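Local coordinates for protein acylphosphatase (Coxiella burnetii, PDB 3TRG) that hydrolyses acyl phosphates to a carboxylate and inorganic phosphate, as a small single-domain enzyme of the acylphosphatase family, at residues 5-8 against 9-13; 31-34 against 35-39. All blocks are in the same frame, centred on the assembly; numbering follows the deposited sequence.

Contact 1: 5-8 against 9-13; sequences TQKE and KNETC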
loop_
_atom_site.group_PDB
_atom_site.type_symbol
_atom_site.label_atom_id
_atom_site.label_comp_id
_atom_site.label_asym_id
_atom_site.label_seq_id
_atom_site.Cartn_x
_atom_site.Cartn_y
_atom_site.Cartn_z
ATOM N N THR A 5 7.074 13.150 18.869
ATOM C CA THR A 5 5.992 14.021 18.440
ATOM C C THR A 5 4.754 13.154 18.272
ATOM O O THR A 5 4.847 11.924 18.246
ATOM C CB THR A 5 6.310 14.723 17.111
ATOM O OG1 THR A 5 6.344 13.756 16.057
ATOM C CG2 THR A 5 7.655 15.449 17.193
ATOM N N GLN A 6 3.593 13.783 18.163
ATOM C CA GLN A 6 2.366 13.013 18.011
ATOM C C GLN A 6 2.383 12.227 16.712
ATOM O O GLN A 6 1.999 11.056 16.679
ATOM C CB GLN A 6 1.137 13.922 18.082
ATOM C CG GLN A 6 0.841 14.422 19.486
ATOM C CD GLN A 6 0.584 13.291 20.461
ATOM O OE1 GLN A 6 1.451 12.933 21.258
ATOM N NE2 GLN A 6 -0.614 12.722 20.404
ATOM N N LYS A 7 2.838 12.866 15.639
ATOM C CA LYS A 7 2.933 12.187 14.354
ATOM C C LYS A 7 3.903 11.011 14.437
ATOM O O LYS A 7 3.633 9.940 13.905
ATOM C CB LYS A 7 3.344 13.161 13.244
ATOM C CG LYS A 7 2.210 14.057 12.752
ATOM C CD LYS A 7 2.665 14.960 11.607
ATOM C CE LYS A 7 3.144 14.158 10.397
ATOM N NZ LYS A 7 2.038 13.429 9.705
ATOM N N GLU A 8 5.027 11.209 15.119
ATOM C CA GLU A 8 6.017 10.148 15.278
ATOM C C GLU A 8 5.451 8.965 16.059
ATOM O O GLU A 8 5.681 7.806 15.719
ATOM C CB GLU A 8 7.271 10.678 15.974
ATOM C CG GLU A 8 8.147 11.546 15.096
ATOM C CD GLU A 8 9.300 12.162 15.863
ATOM O OE1 GLU A 8 9.237 12.192 17.112
ATOM O OE2 GLU A 8 10.272 12.609 15.220
ATOM N N LYS A 9 4.703 9.277 17.109
ATOM C CA LYS A 9 4.088 8.270 17.961
ATOM C C LYS A 9 3.015 7.479 17.216
ATOM O O LYS A 9 2.924 6.254 17.334
ATOM C CB LYS A 9 3.454 8.979 19.160
ATOM C CG LYS A 9 2.961 8.079 20.258
ATOM C CD LYS A 9 2.326 8.891 21.392
ATOM C CE LYS A 9 3.300 9.890 22.002
ATOM N NZ LYS A 9 2.714 10.604 23.186
ATOM N N ASN A 10 2.201 8.197 16.452
ATOM C CA ASN A 10 0.980 7.641 15.890
ATOM C C ASN A 10 1.106 7.158 14.453
ATOM O O ASN A 10 0.113 6.771 13.842
ATOM C CB ASN A 10 -0.154 8.670 15.985
ATOM C CG ASN A 10 -0.669 8.841 17.398
ATOM O OD1 ASN A 10 -0.683 7.894 18.179
ATOM N ND2 ASN A 10 -1.095 10.057 17.735
ATOM N N GLU A 11 2.313 7.180 13.900
ATOM C CA GLU A 11 2.481 6.739 12.519
ATOM C C GLU A 11 3.638 5.762 12.363
ATOM O O GLU A 11 4.599 5.780 13.135
ATOM C CB GLU A 11 2.655 7.941 11.583
ATOM C CG GLU A 11 1.486 8.912 11.652
ATOM C CD GLU A 11 1.696 10.179 10.844
ATOM O OE1 GLU A 11 2.725 10.297 10.146
ATOM O OE2 GLU A 11 0.823 11.064 10.917
ATOM N N THR A 12 3.531 4.898 11.361
ATOM C CA THR A 12 4.642 4.032 11.005
ATOM C C THR A 12 4.591 3.750 9.509
ATOM O O THR A 12 3.778 4.326 8.796
ATOM C CB THR A 12 4.614 2.711 11.807
ATOM O OG1 THR A 12 5.855 2.019 11.637
ATOM C CG2 THR A 12 3.451 1.831 11.350
ATOM N N CYS A 13 5.463 2.872 9.034
ATOM C CA CYS A 13 5.481 2.513 7.624
ATOM C C CYS A 13 5.510 0.999 7.471
ATOM O O CYS A 13 6.068 0.291 8.318
ATOM C CB CYS A 13 6.717 3.093 6.930
ATOM S SG CYS A 13 6.792 4.887 6.823
HETATM O O HOH W 1 6.954 6.849 13.828
#
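Two late bends in the lysine chain, chi3 61° and chi4 69°, curl the end of Lys7 over to the carboxylate of Glu11, whose own chain runs extended beyond CG. The resulting salt bridge joins residues four apart. Lys7 NZ meets Glu11 OE2 at 2.9 Å through the syn lone pair of that oxygen, and a weak second bond reaches Glu11 OE1, so the ammonium addresses both oxygens unequally. The Lys7 chain crosses the Glu11 chain at a slant, CG of Lys7 coming to 3.8 Å from Glu11 OE2.

The short helix 6-10 carrying this pair is started by a capping box. Thr5 is the N-cap: its OG1 accepts from Glu8 N at 3.0 Å, and in return Thr5 N donates to Glu8 OE1 at 2.9 Å. The return bond is nearly straight, 169° at the hydrogen, although it meets the oxygen from above the carboxylate plane. Backbone bonds from Lys9 N to Thr5 O and from Asn10 N to Gln6 O complete the single turn.

On another side of the turn Gln6 and Lys9 lie alongside each other, pointing the same way; a bend at chi2 of Gln6 presents its OE1 to Lys9 NZ, in a weak bond of 3.3 Å. The side chains of Gln6 and Asn10 are likewise side by side, but their amide planes are nearly perpendicular and their closest atoms, Gln6 NE2 and Asn10 ND2, are both donors, so this is packing.

Glu11 lies where the chain passes from the turn into strand 11-19, in which Cys13 forms a disulfide with Cys57. Its bridge ties Lys7 to the residue leading into the strand, and the paired charges probably favour the ionised forms of both groups, while the reciprocal Thr5-Glu8 bonds satisfy two backbone N-H groups at the helix start.

Contact 2: 31-34 against 35-39; sequences VRKK and AEELQ
Val31 O to Ala35 N, Arg32 O to Glu36 N and Lys33 O to Glu37 N are successive i to i+4 bonds of 2.8 to 3.0 Å, all nearly straight at the hydrogen, whereas the next, Leu38 N to Lys34 O, bends to 137° as the helix ends. Lys33 and Glu37, one turn apart, form a salt bridge: Lys33 NZ lies 2.7 Å from Glu37 OE2, on the syn side and slightly out of the carboxylate plane. The lysine chain is extended until chi4 (-73°), where the last bond turns the ammonium over to the glutamate.

The other carboxylate oxygen of Glu37 looks to Lys34. Lys34 NZ stands 4.1 Å from Glu37 OE1, too far for a salt bridge, and water 3 spans the gap, accepting from the lysine and donating to the carboxylate. Glu37 therefore serves two lysines, one directly and one through water.

A Schellman motif closes helix 27-37. Gln39, with its positive phi of 57°, is the C-prime residue, and Gln39 N reaches Glu36 O at 3.0 Å, while Leu40 N turns back to Ala35 O. This helix is one of the two that pack on the sheet of the acylphosphatase fold: Val31 and Ala35 face Phe95 of strand 95-97, and Leu38 meets Ile65 and Leu66 of helix 60-69.

Lys34 lays its methylenes across Leu38, CD of Lys34 sitting 3.9 Å from Leu38 CD1, and its ammonium makes a cation-pi contact with Trp69. Farther round the helix, Arg32 and Glu36 run side by side with their flat groups only modestly tilted against each other; water 2 accepts from Arg32 NE at 3.0 Å and donates to Glu36 OE1.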
loop_
_atom_site.group_PDB
_atom_site.type_symbol
_atom_site.label_atom_id
_atom_site.label_comp_id
_atom_site.label_asym_id
_atom_site.label_seq_id
_atom_site.Cartn_x
_atom_site.Cartn_y
_atom_site.Cartn_z
ATOM N N VAL A 31 -4.448 1.463 -5.614
ATOM C CA VAL A 31 -3.726 1.529 -4.346
ATOM C C VAL A 31 -3.493 2.992 -3.956
ATOM O O VAL A 31 -3.727 3.378 -2.807
ATOM C CB VAL A 31 -2.380 0.777 -4.418
ATOM C CG1 VAL A 31 -1.543 1.049 -3.176
ATOM C CG2 VAL A 31 -2.617 -0.726 -4.588
ATOM N N ARG A 32 -3.055 3.808 -4.912
ATOM C CA ARG A 32 -2.835 5.231 -4.631
ATOM C C ARG A 32 -4.119 5.900 -4.153
ATOM O O ARG A 32 -4.112 6.655 -3.178
ATOM C CB ARG A 32 -2.278 5.971 -5.851
ATOM C CG ARG A 32 -2.153 7.483 -5.642
ATOM C CD ARG A 32 -1.853 8.220 -6.950
ATOM N NE ARG A 32 -2.917 7.994 -7.926
ATOM C CZ ARG A 32 -2.763 8.081 -9.243
ATOM N NH1 ARG A 32 -1.581 8.400 -9.759
ATOM N NH2 ARG A 32 -3.795 7.844 -10.047
ATOM N N LYS A 33 -5.225 5.621 -4.836
ATOM C CA LYS A 33 -6.507 6.221 -4.471
ATOM C C LYS A 33 -6.958 5.770 -3.086
ATOM O O LYS A 33 -7.397 6.583 -2.270
ATOM C CB LYS A 33 -7.580 5.889 -5.511
ATOM C CG LYS A 33 -8.929 6.562 -5.255
ATOM C CD LYS A 33 -9.866 6.351 -6.439
ATOM C CE LYS A 33 -11.204 7.061 -6.245
ATOM N NZ LYS A 33 -12.066 6.386 -5.237
ATOM N N LYS A 34 -6.850 4.471 -2.823
ATOM C CA LYS A 34 -7.224 3.938 -1.521
ATOM C C LYS A 34 -6.347 4.542 -0.426
ATOM O O LYS A 34 -6.842 4.961 0.618
ATOM C CB LYS A 34 -7.130 2.411 -1.516
ATOM C CG LYS A 34 -7.446 1.765 -0.168
ATOM C CD LYS A 34 -8.826 2.140 0.339
ATOM C CE LYS A 34 -9.920 1.510 -0.500
ATOM N NZ LYS A 34 -11.253 1.665 0.164
ATOM N N ALA A 35 -5.042 4.594 -0.679
ATOM C CA ALA A 35 -4.104 5.166 0.279
ATOM C C ALA A 35 -4.437 6.624 0.586
ATOM O O ALA A 35 -4.448 7.034 1.748
ATOM C CB ALA A 35 -2.678 5.034 -0.225
ATOM N N GLU A 36 -4.703 7.410 -0.452
ATOM C CA GLU A 36 -5.054 8.813 -0.252
ATOM C C GLU A 36 -6.322 8.955 0.588
ATOM O O GLU A 36 -6.395 9.804 1.474
ATOM C CB GLU A 36 -5.182 9.535 -1.597
ATOM C CG GLU A 36 -3.845 9.651 -2.301
ATOM C CD GLU A 36 -3.918 10.421 -3.599
ATOM O OE1 GLU A 36 -5.019 10.523 -4.186
ATOM O OE2 GLU A 36 -2.861 10.925 -4.032
ATOM N N GLU A 37 -7.311 8.109 0.320
ATOM C CA GLU A 37 -8.549 8.128 1.094
ATOM C C GLU A 37 -8.295 7.802 2.561
ATOM O O GLU A 37 -9.014 8.271 3.445
ATOM C CB GLU A 37 -9.580 7.180 0.475
ATOM C CG GLU A 37 -10.106 7.716 -0.850
ATOM C CD GLU A 37 -10.819 6.682 -1.694
ATOM O OE1 GLU A 37 -10.810 5.485 -1.335
ATOM O OE2 GLU A 37 -11.385 7.076 -2.735
ATOM N N LEU A 38 -7.253 7.019 2.814
ATOM C CA LEU A 38 -6.879 6.665 4.180
ATOM C C LEU A 38 -5.798 7.581 4.762
ATOM O O LEU A 38 -5.272 7.318 5.843
ATOM C CB LEU A 38 -6.421 5.204 4.232
ATOM C CG LEU A 38 -7.502 4.182 3.873
ATOM C CD1 LEU A 38 -6.874 2.813 3.687
ATOM C CD2 LEU A 38 -8.574 4.141 4.960
ATOM N N GLN A 39 -5.465 8.646 4.038
ATOM C CA GLN A 39 -4.432 9.585 4.466
ATOM C C GLN A 39 -3.083 8.915 4.707
ATOM O O GLN A 39 -2.416 9.173 5.719
ATOM C CB GLN A 39 -4.871 10.348 5.721
ATOM C CG GLN A 39 -6.139 11.163 5.522
ATOM C CD GLN A 39 -6.339 12.202 6.607
ATOM O OE1 GLN A 39 -5.429 12.973 6.921
ATOM N NE2 GLN A 39 -7.533 12.230 7.188
HETATM O O HOH W 2 -5.288 8.756 -6.319
HETATM O O HOH W 3 -11.718 4.318 0.715
#

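Overall arrangement
Contact 1 precedes contact 2 along the chain, and strand 11-19 and the loop after it lie between helix 6-10 and helix 27-37. Their centres are 18 Å apart and their nearest atoms about 6 Å, so the two do not touch. Contact 1 is peripheral, its centre 17 Å from the centre of the chain; contact 2 is partly buried, at 8 Å. Helix 60-69 is a common neighbour: Thr12 touches Ile63, while Lys34 touches Leu66. Only contact 2 approaches the predicted active site, the side chain of Val31 being about 6 Å from that of Arg28 and about 8 Å from that of Asn46.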